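Local coordinates for protein chorismate synthase (Aquifex aeolicus, PDB 1Q1L) that probably catalyses the last step of chorismate biosynthesis, eliminating phosphate from 5-enolpyruvylshikimate-3-phosphate with the help of reduced FMN, at residues A137-R140 with E141-A144; P34-E37 with E38-N41; N41-L44 with R45-Q48; K196-S200 with E201-P205. All coordinates share one frame; numbering follows the deposited sequence.

Contact 1. Residues A137-R140 with E141-A144; sequences ASAR and ETAA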
ATOM      1  N   ALA A 137      22.131   8.131   1.670  1.00 70.62           N
ATOM      2  CA  ALA A 137      21.582   8.561   2.953  1.00 69.28           C
ATOM      3  C   ALA A 137      21.676  10.066   3.174  1.00 67.56           C
ATOM      4  O   ALA A 137      20.746  10.682   3.698  1.00 66.36           O
ATOM      5  CB  ALA A 137      22.292   7.828   4.095  1.00 69.63           C
ATOM      6  N   SER A 138      22.804  10.644   2.775  1.00 65.94           N
ATOM      7  CA  SER A 138      23.048  12.072   2.946  1.00 64.87           C
ATOM      8  C   SER A 138      21.829  12.963   2.734  1.00 63.10           C
ATOM      9  O   SER A 138      20.952  12.659   1.920  1.00 63.60           O
ATOM     10  CB  SER A 138      24.178  12.523   2.021  1.00 64.57           C
ATOM     11  OG  SER A 138      25.425  12.033   2.484  1.00 68.02           O
ATOM     12  N   ALA A 139      21.792  14.067   3.479  1.00 59.36           N
ATOM     13  CA  ALA A 139      20.707  15.034   3.405  1.00 55.22           C
ATOM     14  C   ALA A 139      20.541  15.547   1.983  1.00 52.11           C
ATOM     15  O   ALA A 139      19.698  16.397   1.716  1.00 51.95           O
ATOM     16  CB  ALA A 139      20.980  16.193   4.349  1.00 57.43           C
ATOM     17  N   ARG A 140      21.363  15.032   1.075  1.00 48.99           N
ATOM     18  CA  ARG A 140      21.300  15.416  -0.329  1.00 47.27           C
ATOM     19  C   ARG A 140      19.927  14.999  -0.849  1.00 44.16           C
ATOM     20  O   ARG A 140      19.328  15.688  -1.669  1.00 42.95           O
ATOM     21  CB  ARG A 140      22.382  14.679  -1.117  1.00 47.25           C
ATOM     22  CG  ARG A 140      23.090  15.496  -2.189  1.00 48.96           C
ATOM     23  CD  ARG A 140      22.182  15.984  -3.304  1.00 48.05           C
ATOM     24  NE  ARG A 140      21.864  17.398  -3.149  1.00 50.44           N
ATOM     25  CZ  ARG A 140      21.672  18.244  -4.157  1.00 50.87           C
ATOM     26  NH1 ARG A 140      21.764  17.832  -5.413  1.00 51.47           N
ATOM     27  NH2 ARG A 140      21.385  19.514  -3.904  1.00 52.61           N
ATOM     28  N   GLU A 141      19.442  13.864  -0.354  1.00 42.61           N
ATOM     29  CA  GLU A 141      18.150  13.317  -0.758  1.00 42.21           C
ATOM     30  C   GLU A 141      16.987  14.241  -0.416  1.00 40.55           C
ATOM     31  O   GLU A 141      15.966  14.221  -1.103  1.00 39.33           O
ATOM     32  CB  GLU A 141      17.934  11.947  -0.099  1.00 44.93           C
ATOM     33  CG  GLU A 141      16.790  11.103  -0.679  1.00 47.72           C
ATOM     34  CD  GLU A 141      15.416  11.473  -0.135  1.00 50.89           C
ATOM     35  OE1 GLU A 141      15.263  11.551   1.105  1.00 52.68           O
ATOM     36  OE2 GLU A 141      14.484  11.671  -0.946  1.00 50.33           O
ATOM     37  N   THR A 142      17.135  15.054   0.632  1.00 36.92           N
ATOM     38  CA  THR A 142      16.055  15.956   1.017  1.00 35.12           C
ATOM     39  C   THR A 142      15.753  16.942  -0.106  1.00 33.37           C
ATOM     40  O   THR A 142      14.651  17.482  -0.181  1.00 33.59           O
ATOM     41  CB  THR A 142      16.367  16.747   2.330  1.00 34.83           C
ATOM     42  OG1 THR A 142      17.480  17.624   2.124  1.00 34.98           O
ATOM     43  CG2 THR A 142      16.685  15.792   3.470  1.00 32.77           C
ATOM     44  N   ALA A 143      16.721  17.174  -0.986  1.00 31.27           N
ATOM     45  CA  ALA A 143      16.501  18.089  -2.106  1.00 29.92           C
ATOM     46  C   ALA A 143      15.379  17.556  -3.007  1.00 29.95           C
ATOM     47  O   ALA A 143      14.576  18.325  -3.541  1.00 28.43           O
ATOM     48  CB  ALA A 143      17.782  18.253  -2.909  1.00 32.34           C
ATOM     49  N   ALA A 144      15.326  16.239  -3.180  1.00 28.51           N
ATOM     50  CA  ALA A 144      14.281  15.642  -4.004  1.00 29.09           C
ATOM     51  C   ALA A 144      12.956  15.757  -3.253  1.00 29.74           C
ATOM     52  O   ALA A 144      11.903  15.941  -3.862  1.00 29.37           O
ATOM     53  CB  ALA A 144      14.603  14.173  -4.290  1.00 28.21           C
TER
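The carbonyl oxygen Ala-139 O takes two hydrogen bonds from Thr-142. The hydroxyl Thr-142 OG1 donates to Ala-139 O at 2.6 Å and lies in the carbonyl plane. The backbone Thr-142 N reaches Ala-139 O at 3.1 Å from above that plane, with a bent N-H angle of 140°. The first torsion of Thr-142, chi1 65°, sets OG1 between its own N and carbonyl carbon, which directs it at Ala-139 O, three residues back. The methyl Thr-142 CG2 also rests on Ala-139 O, at 3.5 Å.

Two further backbone bonds tighten the turn. Glu-141 N binds Ser-138 O at 3.0 Å and is nearly straight (168°). Ala-143 N binds Arg-140 O at 3.1 Å. These bonds lie where the short link from helix 131-137 leads into helix 142-157.

The Arg-140 side chain bends at chi2 and chi3. This lays its guanidinium over the methyl of Ala-143, which touches one face near the rim, NH2 to CB 3.9 Å. The polar end of Arg-140 looks elsewhere: NH2 forms a salt bridge with Asp-62, and NH1 binds Asn-86 OD1. Glu-141 leads away too, its OE2 bound to Thr-13 and its OE1 paired with Arg-145.

Ala-137 and Ser-138 belong to the predicted FMN site, and Arg-47 of the predicted NADP(+) site comes close to Thr-142 and Arg-140. With two donors from one residue on Ala-139 O, Thr-142 is tied to the turn by both its backbone and its hydroxyl, beside the probable cofactor pocket.

Contact 2. Residues P34-E37 with E38-N41; sequences PLSE and EEIN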
ATOM      1  N   PRO A  34      -1.559  24.813 -12.700  1.00 31.92           N
ATOM      2  CA  PRO A  34      -0.420  25.542 -13.272  1.00 32.18           C
ATOM      3  C   PRO A  34       0.839  25.157 -12.494  1.00 32.54           C
ATOM      4  O   PRO A  34       0.843  25.213 -11.267  1.00 32.65           O
ATOM      5  CB  PRO A  34      -0.796  27.003 -13.048  1.00 31.78           C
ATOM      6  CG  PRO A  34      -2.307  26.973 -13.060  1.00 33.64           C
ATOM      7  CD  PRO A  34      -2.618  25.735 -12.259  1.00 32.23           C
ATOM      8  N   LEU A  35       1.898  24.762 -13.197  1.00 33.06           N
ATOM      9  CA  LEU A  35       3.144  24.371 -12.539  1.00 33.33           C
ATOM     10  C   LEU A  35       4.353  24.741 -13.393  1.00 35.41           C
ATOM     11  O   LEU A  35       4.376  24.473 -14.592  1.00 35.57           O
ATOM     12  CB  LEU A  35       3.154  22.860 -12.273  1.00 33.58           C
ATOM     13  CG  LEU A  35       4.367  22.266 -11.537  1.00 34.15           C
ATOM     14  CD1 LEU A  35       4.433  22.808 -10.110  1.00 35.68           C
ATOM     15  CD2 LEU A  35       4.259  20.750 -11.504  1.00 34.74           C
ATOM     16  N   SER A  36       5.360  25.344 -12.767  1.00 35.05           N
ATOM     17  CA  SER A  36       6.566  25.743 -13.482  1.00 37.49           C
ATOM     18  C   SER A  36       7.813  25.263 -12.754  1.00 37.81           C
ATOM     19  O   SER A  36       7.763  24.927 -11.570  1.00 38.61           O
ATOM     20  CB  SER A  36       6.621  27.266 -13.605  1.00 38.17           C
ATOM     21  OG  SER A  36       6.766  27.856 -12.324  1.00 38.56           O
ATOM     22  N   GLU A  37       8.933  25.230 -13.465  1.00 37.02           N
ATOM     23  CA  GLU A  37      10.188  24.818 -12.853  1.00 37.59           C
ATOM     24  C   GLU A  37      10.635  25.890 -11.853  1.00 37.00           C
ATOM     25  O   GLU A  37      11.222  25.578 -10.821  1.00 36.74           O
ATOM     26  CB  GLU A  37      11.269  24.612 -13.923  1.00 38.79           C
ATOM     27  CG  GLU A  37      10.881  23.608 -15.010  1.00 42.60           C
ATOM     28  CD  GLU A  37      12.030  23.253 -15.941  1.00 44.22           C
ATOM     29  OE1 GLU A  37      12.647  24.180 -16.509  1.00 47.58           O
ATOM     30  OE2 GLU A  37      12.312  22.046 -16.111  1.00 43.77           O
ATOM     31  N   GLU A  38      10.350  27.154 -12.156  1.00 37.41           N
ATOM     32  CA  GLU A  38      10.745  28.248 -11.267  1.00 39.69           C
ATOM     33  C   GLU A  38      10.160  28.083  -9.867  1.00 38.47           C
ATOM     34  O   GLU A  38      10.838  28.336  -8.875  1.00 37.66           O
ATOM     35  CB  GLU A  38      10.326  29.599 -11.854  1.00 42.37           C
ATOM     36  CG  GLU A  38      10.450  30.782 -10.885  1.00 48.89           C
ATOM     37  CD  GLU A  38      11.754  30.785 -10.093  1.00 52.37           C
ATOM     38  OE1 GLU A  38      12.828  30.551 -10.692  1.00 55.42           O
ATOM     39  OE2 GLU A  38      11.706  31.030  -8.869  1.00 54.06           O
ATOM     40  N   GLU A  39       8.899  27.666  -9.789  1.00 37.47           N
ATOM     41  CA  GLU A  39       8.252  27.451  -8.499  1.00 37.97           C
ATOM     42  C   GLU A  39       9.005  26.365  -7.737  1.00 37.73           C
ATOM     43  O   GLU A  39       9.202  26.457  -6.524  1.00 38.50           O
ATOM     44  CB  GLU A  39       6.800  27.022  -8.699  1.00 40.09           C
ATOM     45  CG  GLU A  39       5.885  28.140  -9.158  1.00 40.38           C
ATOM     46  CD  GLU A  39       4.546  27.634  -9.654  1.00 41.22           C
ATOM     47  OE1 GLU A  39       3.523  28.295  -9.370  1.00 41.46           O
ATOM     48  OE2 GLU A  39       4.517  26.585 -10.338  1.00 43.24           O
ATOM     49  N   ILE A  40       9.431  25.336  -8.458  1.00 36.26           N
ATOM     50  CA  ILE A  40      10.161  24.243  -7.838  1.00 34.82           C
ATOM     51  C   ILE A  40      11.554  24.722  -7.455  1.00 35.88           C
ATOM     52  O   ILE A  40      12.011  24.494  -6.333  1.00 35.15           O
ATOM     53  CB  ILE A  40      10.269  23.036  -8.790  1.00 33.73           C
ATOM     54  CG1 ILE A  40       8.860  22.511  -9.103  1.00 33.26           C
ATOM     55  CG2 ILE A  40      11.134  21.950  -8.161  1.00 31.26           C
ATOM     56  CD1 ILE A  40       8.830  21.291 -10.016  1.00 33.15           C
ATOM     57  N   ASN A  41      12.220  25.400  -8.385  1.00 35.89           N
ATOM     58  CA  ASN A  41      13.558  25.912  -8.128  1.00 36.07           C
ATOM     59  C   ASN A  41      13.573  26.863  -6.934  1.00 35.15           C
ATOM     60  O   ASN A  41      14.518  26.867  -6.146  1.00 35.31           O
ATOM     61  CB  ASN A  41      14.102  26.625  -9.370  1.00 39.25           C
ATOM     62  CG  ASN A  41      14.245  25.692 -10.561  1.00 39.24           C
ATOM     63  OD1 ASN A  41      14.480  24.494 -10.401  1.00 39.60           O
ATOM     64  ND2 ASN A  41      14.124  26.243 -11.764  1.00 40.20           N
TER
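Ser-36 and Glu-39 form a capping box at the start of helix 37-48. Ser-36 N donates to Glu-39 OE2 at 2.9 Å, with an angle of 149°. The donor meets the anti side of OE2, somewhat out of the carboxylate plane. The reciprocal bond, Glu-39 N to Ser-36 OG, is weak at 3.3 Å. The Ser-36 hydroxyl can take this place because chi1 of 66° sets OG between the backbone N and the carbonyl carbon, toward Glu-39 N in the first turn of the helix. OG also gives a weak bond to Glu-39 OE2.

The chain of Glu-39 runs extended beyond CG, and this brings its carboxylate back over Ser-36. The other oxygen, OE1, forms a salt bridge with Lys-154, which probably favours the charged carboxylate. One turn on, Asn-41 N donates to Glu-37 O at 2.6 Å, nearly along the C=O axis. Glu-37 OE2 binds Ile-66 N of strand 64-68, and Glu-38 OE2 forms a salt bridge with Arg-45.

Apolar groups lie next to this polar frame. Leu-35 CD1 comes within 3.8 Å of Glu-39 OE2, where the two side chains cross. Ile-40 CG1 lies 3.6 Å from Ser-36 O. Leu-35 and Ile-40 are buried. Both pack on Val-151 of helix 142-157 and on strand 80-85, and thus set the helix start against its neighbours. The Asn-41 amide stands beside Glu-37, with OD1 bound to Ala-64 N and ND2 3.9 Å from Glu-37 CB.

Contact 3. Residues N41-L44 with R45-Q48; sequences NHEL and RRRQ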
ATOM      1  N   ASN A  41      12.220  25.400  -8.385  1.00 35.89           N
ATOM      2  CA  ASN A  41      13.558  25.912  -8.128  1.00 36.07           C
ATOM      3  C   ASN A  41      13.573  26.863  -6.934  1.00 35.15           C
ATOM      4  O   ASN A  41      14.518  26.867  -6.146  1.00 35.31           O
ATOM      5  CB  ASN A  41      14.102  26.625  -9.370  1.00 39.25           C
ATOM      6  CG  ASN A  41      14.245  25.692 -10.561  1.00 39.24           C
ATOM      7  OD1 ASN A  41      14.480  24.494 -10.401  1.00 39.60           O
ATOM      8  ND2 ASN A  41      14.124  26.243 -11.764  1.00 40.20           N
ATOM      9  N   HIS A  42      12.528  27.666  -6.789  1.00 35.93           N
ATOM     10  CA  HIS A  42      12.482  28.592  -5.666  1.00 38.46           C
ATOM     11  C   HIS A  42      12.637  27.848  -4.339  1.00 37.73           C
ATOM     12  O   HIS A  42      13.361  28.297  -3.452  1.00 36.22           O
ATOM     13  CB  HIS A  42      11.173  29.372  -5.642  1.00 39.23           C
ATOM     14  CG  HIS A  42      11.128  30.415  -4.569  1.00 44.03           C
ATOM     15  ND1 HIS A  42       9.965  30.782  -3.930  1.00 45.43           N
ATOM     16  CD2 HIS A  42      12.113  31.165  -4.017  1.00 45.43           C
ATOM     17  CE1 HIS A  42      10.233  31.710  -3.029  1.00 45.17           C
ATOM     18  NE2 HIS A  42      11.528  31.959  -3.062  1.00 45.50           N
ATOM     19  N   GLU A  43      11.954  26.713  -4.200  1.00 36.65           N
ATOM     20  CA  GLU A  43      12.048  25.939  -2.965  1.00 35.29           C
ATOM     21  C   GLU A  43      13.433  25.307  -2.831  1.00 34.51           C
ATOM     22  O   GLU A  43      13.993  25.247  -1.736  1.00 32.98           O
ATOM     23  CB  GLU A  43      10.970  24.850  -2.918  1.00 35.15           C
ATOM     24  CG  GLU A  43       9.548  25.373  -2.805  1.00 36.23           C
ATOM     25  CD  GLU A  43       9.327  26.239  -1.575  1.00 38.79           C
ATOM     26  OE1 GLU A  43       9.887  25.918  -0.506  1.00 40.95           O
ATOM     27  OE2 GLU A  43       8.579  27.236  -1.670  1.00 40.87           O
ATOM     28  N   LEU A  44      13.987  24.832  -3.942  1.00 34.63           N
ATOM     29  CA  LEU A  44      15.312  24.229  -3.903  1.00 35.47           C
ATOM     30  C   LEU A  44      16.340  25.262  -3.442  1.00 36.25           C
ATOM     31  O   LEU A  44      17.291  24.929  -2.735  1.00 36.56           O
ATOM     32  CB  LEU A  44      15.693  23.682  -5.284  1.00 35.48           C
ATOM     33  CG  LEU A  44      14.845  22.490  -5.746  1.00 37.09           C
ATOM     34  CD1 LEU A  44      15.283  22.045  -7.140  1.00 37.30           C
ATOM     35  CD2 LEU A  44      14.985  21.346  -4.743  1.00 34.79           C
ATOM     36  N   ARG A  45      16.134  26.517  -3.831  1.00 36.11           N
ATOM     37  CA  ARG A  45      17.048  27.590  -3.448  1.00 38.07           C
ATOM     38  C   ARG A  45      16.981  27.900  -1.949  1.00 36.81           C
ATOM     39  O   ARG A  45      18.000  28.192  -1.326  1.00 38.27           O
ATOM     40  CB  ARG A  45      16.757  28.859  -4.260  1.00 38.10           C
ATOM     41  CG  ARG A  45      17.187  28.764  -5.719  1.00 40.74           C
ATOM     42  CD  ARG A  45      17.319  30.144  -6.358  1.00 41.65           C
ATOM     43  NE  ARG A  45      16.049  30.861  -6.416  1.00 42.94           N
ATOM     44  CZ  ARG A  45      15.103  30.650  -7.328  1.00 43.06           C
ATOM     45  NH1 ARG A  45      15.279  29.741  -8.279  1.00 41.92           N
ATOM     46  NH2 ARG A  45      13.977  31.347  -7.283  1.00 44.39           N
ATOM     47  N   ARG A  46      15.785  27.834  -1.372  1.00 35.93           N
ATOM     48  CA  ARG A  46      15.625  28.098   0.050  1.00 35.82           C
ATOM     49  C   ARG A  46      16.344  27.035   0.873  1.00 38.14           C
ATOM     50  O   ARG A  46      16.960  27.347   1.892  1.00 37.88           O
ATOM     51  CB  ARG A  46      14.143  28.132   0.428  1.00 36.24           C
ATOM     52  CG  ARG A  46      13.357  29.272  -0.211  1.00 34.75           C
ATOM     53  CD  ARG A  46      11.887  29.206   0.182  1.00 34.33           C
ATOM     54  NE  ARG A  46      11.700  29.354   1.626  1.00 33.93           N
ATOM     55  CZ  ARG A  46      10.935  28.557   2.366  1.00 32.82           C
ATOM     56  NH1 ARG A  46      10.284  27.545   1.802  1.00 27.79           N
ATOM     57  NH2 ARG A  46      10.814  28.773   3.671  1.00 29.64           N
ATOM     58  N   ARG A  47      16.277  25.780   0.433  1.00 38.58           N
ATOM     59  CA  ARG A  47      16.945  24.700   1.156  1.00 40.23           C
ATOM     60  C   ARG A  47      18.464  24.873   1.091  1.00 41.92           C
ATOM     61  O   ARG A  47      19.163  24.676   2.087  1.00 40.00           O
ATOM     62  CB  ARG A  47      16.578  23.331   0.574  1.00 40.51           C
ATOM     63  CG  ARG A  47      17.064  22.158   1.431  1.00 43.43           C
ATOM     64  CD  ARG A  47      16.980  20.828   0.691  1.00 45.70           C
ATOM     65  NE  ARG A  47      18.013  20.733  -0.331  1.00 48.58           N
ATOM     66  CZ  ARG A  47      19.184  20.127  -0.167  1.00 49.09           C
ATOM     67  NH1 ARG A  47      19.485  19.535   0.980  1.00 48.26           N
ATOM     68  NH2 ARG A  47      20.069  20.133  -1.152  1.00 50.92           N
ATOM     69  N   GLN A  48      18.972  25.232  -0.084  1.00 44.27           N
ATOM     70  CA  GLN A  48      20.410  25.426  -0.255  1.00 49.16           C
ATOM     71  C   GLN A  48      20.968  26.482   0.690  1.00 51.53           C
ATOM     72  O   GLN A  48      22.010  26.275   1.306  1.00 52.99           O
ATOM     73  CB  GLN A  48      20.739  25.822  -1.693  1.00 49.21           C
ATOM     74  CG  GLN A  48      20.609  24.700  -2.696  1.00 52.30           C
ATOM     75  CD  GLN A  48      21.139  25.084  -4.064  1.00 53.12           C
ATOM     76  OE1 GLN A  48      20.634  26.009  -4.705  1.00 53.72           O
ATOM     77  NE2 GLN A  48      22.168  24.379  -4.516  1.00 54.11           N
TER
HETATM   78  O   HOH W   1      18.463  22.267  -2.633  1.00 45.78           O
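Glu-43 and Arg-46 form a salt bridge one turn apart on helix 37-48, within its C-terminal half. The two side chains run side by side. Glu-43 OE1 offers its syn lone pair to Arg-46 NH1 at 2.9 Å. The oxygen lies in the guanidinium plane, but the carboxylate is turned 76° against that plane. Arg-46 is shared among acids: NH1 also pairs with Glu-364 and NH2 with Glu-198. Lys-153 is a second partner of Glu-43 OE1.

Arg-45 folds back along the helix. Its chain bends at chi3 (-64°), which lays one face of the guanidinium over the His-42 backbone, NH2 to CA 3.5 Å. Arg-45 NH1 touches Asn-41 CB at 3.5 Å. NH2 approaches the His-42 ring obliquely, and it forms its salt bridge with Glu-38. Over one face of that ring lies Arg-46 CD.

Backbone bonds hold the turns, with Arg-45 N to Asn-41 O at 2.8 Å. Gln-48 N donates to Leu-44 O. The Gln-48 side-chain amide binds Asp-62 N through OE1 and Glu-60 O through NE2.

Arg-47 belongs to the predicted NADP(+) site and packs on helices 142-157 and 356-379. Its NE is joined to the helix by one water, which accepts from Arg-47 NE at 2.8 Å and donates to Leu-44 O at 2.9 Å.

Contact 4. Residues K196-S200 with E201-P205; sequences KAEDS and ELRIP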
ATOM      1  N   LYS A 196       9.498  37.040   8.083  1.00 38.54           N
ATOM      2  CA  LYS A 196      10.738  37.573   8.636  1.00 40.26           C
ATOM      3  C   LYS A 196      11.851  36.535   8.544  1.00 40.80           C
ATOM      4  O   LYS A 196      12.996  36.869   8.250  1.00 40.39           O
ATOM      5  CB  LYS A 196      10.535  38.023  10.090  1.00 41.84           C
ATOM      6  CG  LYS A 196       9.789  39.352  10.211  1.00 43.25           C
ATOM      7  CD  LYS A 196       9.699  39.846  11.654  1.00 48.49           C
ATOM      8  CE  LYS A 196       8.690  39.044  12.471  1.00 50.54           C
ATOM      9  NZ  LYS A 196       8.567  39.552  13.872  1.00 51.15           N
ATOM     10  N   ALA A 197      11.513  35.271   8.784  1.00 40.25           N
ATOM     11  CA  ALA A 197      12.505  34.209   8.701  1.00 40.23           C
ATOM     12  C   ALA A 197      13.148  34.227   7.317  1.00 39.94           C
ATOM     13  O   ALA A 197      14.331  33.917   7.164  1.00 38.82           O
ATOM     14  CB  ALA A 197      11.853  32.863   8.954  1.00 39.50           C
ATOM     15  N   GLU A 198      12.362  34.586   6.308  1.00 39.73           N
ATOM     16  CA  GLU A 198      12.870  34.647   4.947  1.00 41.95           C
ATOM     17  C   GLU A 198      13.911  35.752   4.801  1.00 43.47           C
ATOM     18  O   GLU A 198      14.659  35.780   3.826  1.00 43.14           O
ATOM     19  CB  GLU A 198      11.723  34.867   3.961  1.00 41.19           C
ATOM     20  CG  GLU A 198      10.764  33.695   3.899  1.00 40.91           C
ATOM     21  CD  GLU A 198      11.451  32.418   3.464  1.00 40.94           C
ATOM     22  OE1 GLU A 198      11.760  32.284   2.260  1.00 40.77           O
ATOM     23  OE2 GLU A 198      11.699  31.553   4.329  1.00 38.79           O
ATOM     24  N   ASP A 199      13.959  36.663   5.770  1.00 45.42           N
ATOM     25  CA  ASP A 199      14.937  37.747   5.735  1.00 46.96           C
ATOM     26  C   ASP A 199      16.052  37.474   6.730  1.00 47.32           C
ATOM     27  O   ASP A 199      16.829  38.363   7.073  1.00 48.28           O
ATOM     28  CB  ASP A 199      14.278  39.084   6.070  1.00 49.12           C
ATOM     29  CG  ASP A 199      13.373  39.572   4.969  1.00 50.41           C
ATOM     30  OD1 ASP A 199      13.820  39.588   3.803  1.00 53.53           O
ATOM     31  OD2 ASP A 199      12.220  39.946   5.264  1.00 52.99           O
ATOM     32  N   SER A 200      16.130  36.234   7.194  1.00 46.92           N
ATOM     33  CA  SER A 200      17.149  35.854   8.155  1.00 47.10           C
ATOM     34  C   SER A 200      18.101  34.855   7.529  1.00 48.31           C
ATOM     35  O   SER A 200      17.689  33.975   6.769  1.00 48.75           O
ATOM     36  CB  SER A 200      16.501  35.247   9.403  1.00 45.57           C
ATOM     37  OG  SER A 200      17.488  34.812  10.321  1.00 44.09           O
ATOM     38  N   GLU A 201      19.379  34.999   7.846  1.00 48.40           N
ATOM     39  CA  GLU A 201      20.395  34.106   7.316  1.00 49.00           C
ATOM     40  C   GLU A 201      20.292  32.758   8.022  1.00 47.47           C
ATOM     41  O   GLU A 201      20.892  31.775   7.590  1.00 49.63           O
ATOM     42  CB  GLU A 201      21.782  34.718   7.532  1.00 51.72           C
ATOM     43  CG  GLU A 201      22.896  34.003   6.796  1.00 58.84           C
ATOM     44  CD  GLU A 201      24.210  34.756   6.871  1.00 62.19           C
ATOM     45  OE1 GLU A 201      24.700  34.983   7.997  1.00 64.00           O
ATOM     46  OE2 GLU A 201      24.753  35.122   5.805  1.00 64.62           O
ATOM     47  N   LEU A 202      19.521  32.726   9.106  1.00 43.34           N
ATOM     48  CA  LEU A 202      19.318  31.512   9.892  1.00 41.72           C
ATOM     49  C   LEU A 202      17.828  31.182   9.983  1.00 40.96           C
ATOM     50  O   LEU A 202      17.417  30.306  10.745  1.00 41.97           O
ATOM     51  CB  LEU A 202      19.885  31.700  11.301  1.00 42.58           C
ATOM     52  CG  LEU A 202      21.394  31.948  11.421  1.00 42.96           C
ATOM     53  CD1 LEU A 202      21.703  32.504  12.799  1.00 42.03           C
ATOM     54  CD2 LEU A 202      22.162  30.653  11.172  1.00 41.95           C
ATOM     55  N   ARG A 203      17.024  31.901   9.208  1.00 38.17           N
ATOM     56  CA  ARG A 203      15.579  31.703   9.184  1.00 38.67           C
ATOM     57  C   ARG A 203      14.926  31.858  10.557  1.00 38.71           C
ATOM     58  O   ARG A 203      13.965  31.149  10.884  1.00 39.15           O
ATOM     59  CB  ARG A 203      15.231  30.329   8.592  1.00 38.11           C
ATOM     60  CG  ARG A 203      15.559  30.152   7.098  1.00 39.64           C
ATOM     61  CD  ARG A 203      14.280  29.970   6.284  1.00 40.05           C
ATOM     62  NE  ARG A 203      13.411  29.026   6.968  1.00 41.41           N
ATOM     63  CZ  ARG A 203      12.103  29.168   7.123  1.00 40.35           C
ATOM     64  NH1 ARG A 203      11.464  30.222   6.633  1.00 38.77           N
ATOM     65  NH2 ARG A 203      11.435  28.262   7.814  1.00 44.55           N
ATOM     66  N   ILE A 204      15.456  32.772  11.368  1.00 37.06           N
ATOM     67  CA  ILE A 204      14.868  33.043  12.675  1.00 37.34           C
ATOM     68  C   ILE A 204      13.875  34.190  12.470  1.00 36.36           C
ATOM     69  O   ILE A 204      14.096  35.069  11.640  1.00 37.32           O
ATOM     70  CB  ILE A 204      15.933  33.435  13.732  1.00 38.39           C
ATOM     71  CG1 ILE A 204      16.858  34.516  13.175  1.00 40.52           C
ATOM     72  CG2 ILE A 204      16.722  32.206  14.154  1.00 37.85           C
ATOM     73  CD1 ILE A 204      17.899  34.997  14.177  1.00 43.34           C
ATOM     74  N   PRO A 205      12.759  34.182  13.212  1.00 35.84           N
ATOM     75  CA  PRO A 205      11.704  35.195  13.135  1.00 37.66           C
ATOM     76  C   PRO A 205      12.120  36.650  13.395  1.00 40.25           C
ATOM     77  O   PRO A 205      11.345  37.564  13.134  1.00 41.56           O
ATOM     78  CB  PRO A 205      10.689  34.709  14.169  1.00 37.76           C
ATOM     79  CG  PRO A 205      10.927  33.254  14.235  1.00 35.21           C
ATOM     80  CD  PRO A 205      12.414  33.161  14.211  1.00 35.51           C
TER
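Ser-200 OG accepts two backbone bonds and makes the tight part of this contact. Leu-202 N donates to Ser-200 OG at 3.2 Å and Ile-204 N at 3.1 Å, both fairly straight. The hydroxyl stands anti to its own backbone N, chi1 177°, and this carries it into the curve of 201-204. Asp-210 OD1 binds it as well. Ile-204 CG1 is pressed to 2.9 Å from the same OG, a close approach. Arg-203 N adds a weak bond to Ser-200 O.

The backbones also meet directly. Arg-203 CA points its hydrogen at Ala-197 O, 3.2 Å away and almost in line. Ala-197 CA does likewise to Ile-204 O. Arg-203 has a positive phi of 57°, which helps the chain double back here. Lys-196 lays its chain closely along Pro-205 O, with Lys-196 CE at 3.1 Å from it, and ends in a cation-pi contact with Phe-206.

Beside Ala-197, the Arg-203 side chain runs next to Glu-198. Arg-203 NH1 forms a salt bridge with Glu-198 OE2 at 2.7 Å; as a hydrogen bond it is bent and weak. The same OE2 pairs with Arg-46, so two arginines gather round one carboxylate. Arg-203 NH2 is held by Ser-360.

The outer side is looser. Asp-199 and Glu-201 are exposed, and Glu-201 reaches away to Lys-214.

The motifs are a type I beta turn at 197-200, followed by an ST turn in which Ser-200 OG accepts from Leu-202 N, in the connection between helix 187-197 and helix 210-221.

All four contacts are local, each within one run of chain, and none nests in or crosses another. Contact 2 comes first and opens helix 37-48 after the loop from strand 21-27. Contact 3 follows on the same helix; the two share Asn-41 and are joined by the salt bridge of Glu-38 with Arg-45. Contact 1 closes the short link between helices 131-137 and 142-157. It touches contact 3 where Arg-47 meets Ala-139, Arg-140 and Thr-142. Contact 4 folds the chain after helix 187-197 back on itself, toward helix 210-221. It meets contact 3 through Arg-46 and Glu-198. Contact 3 thus lies between contacts 1 and 4, which do not touch each other.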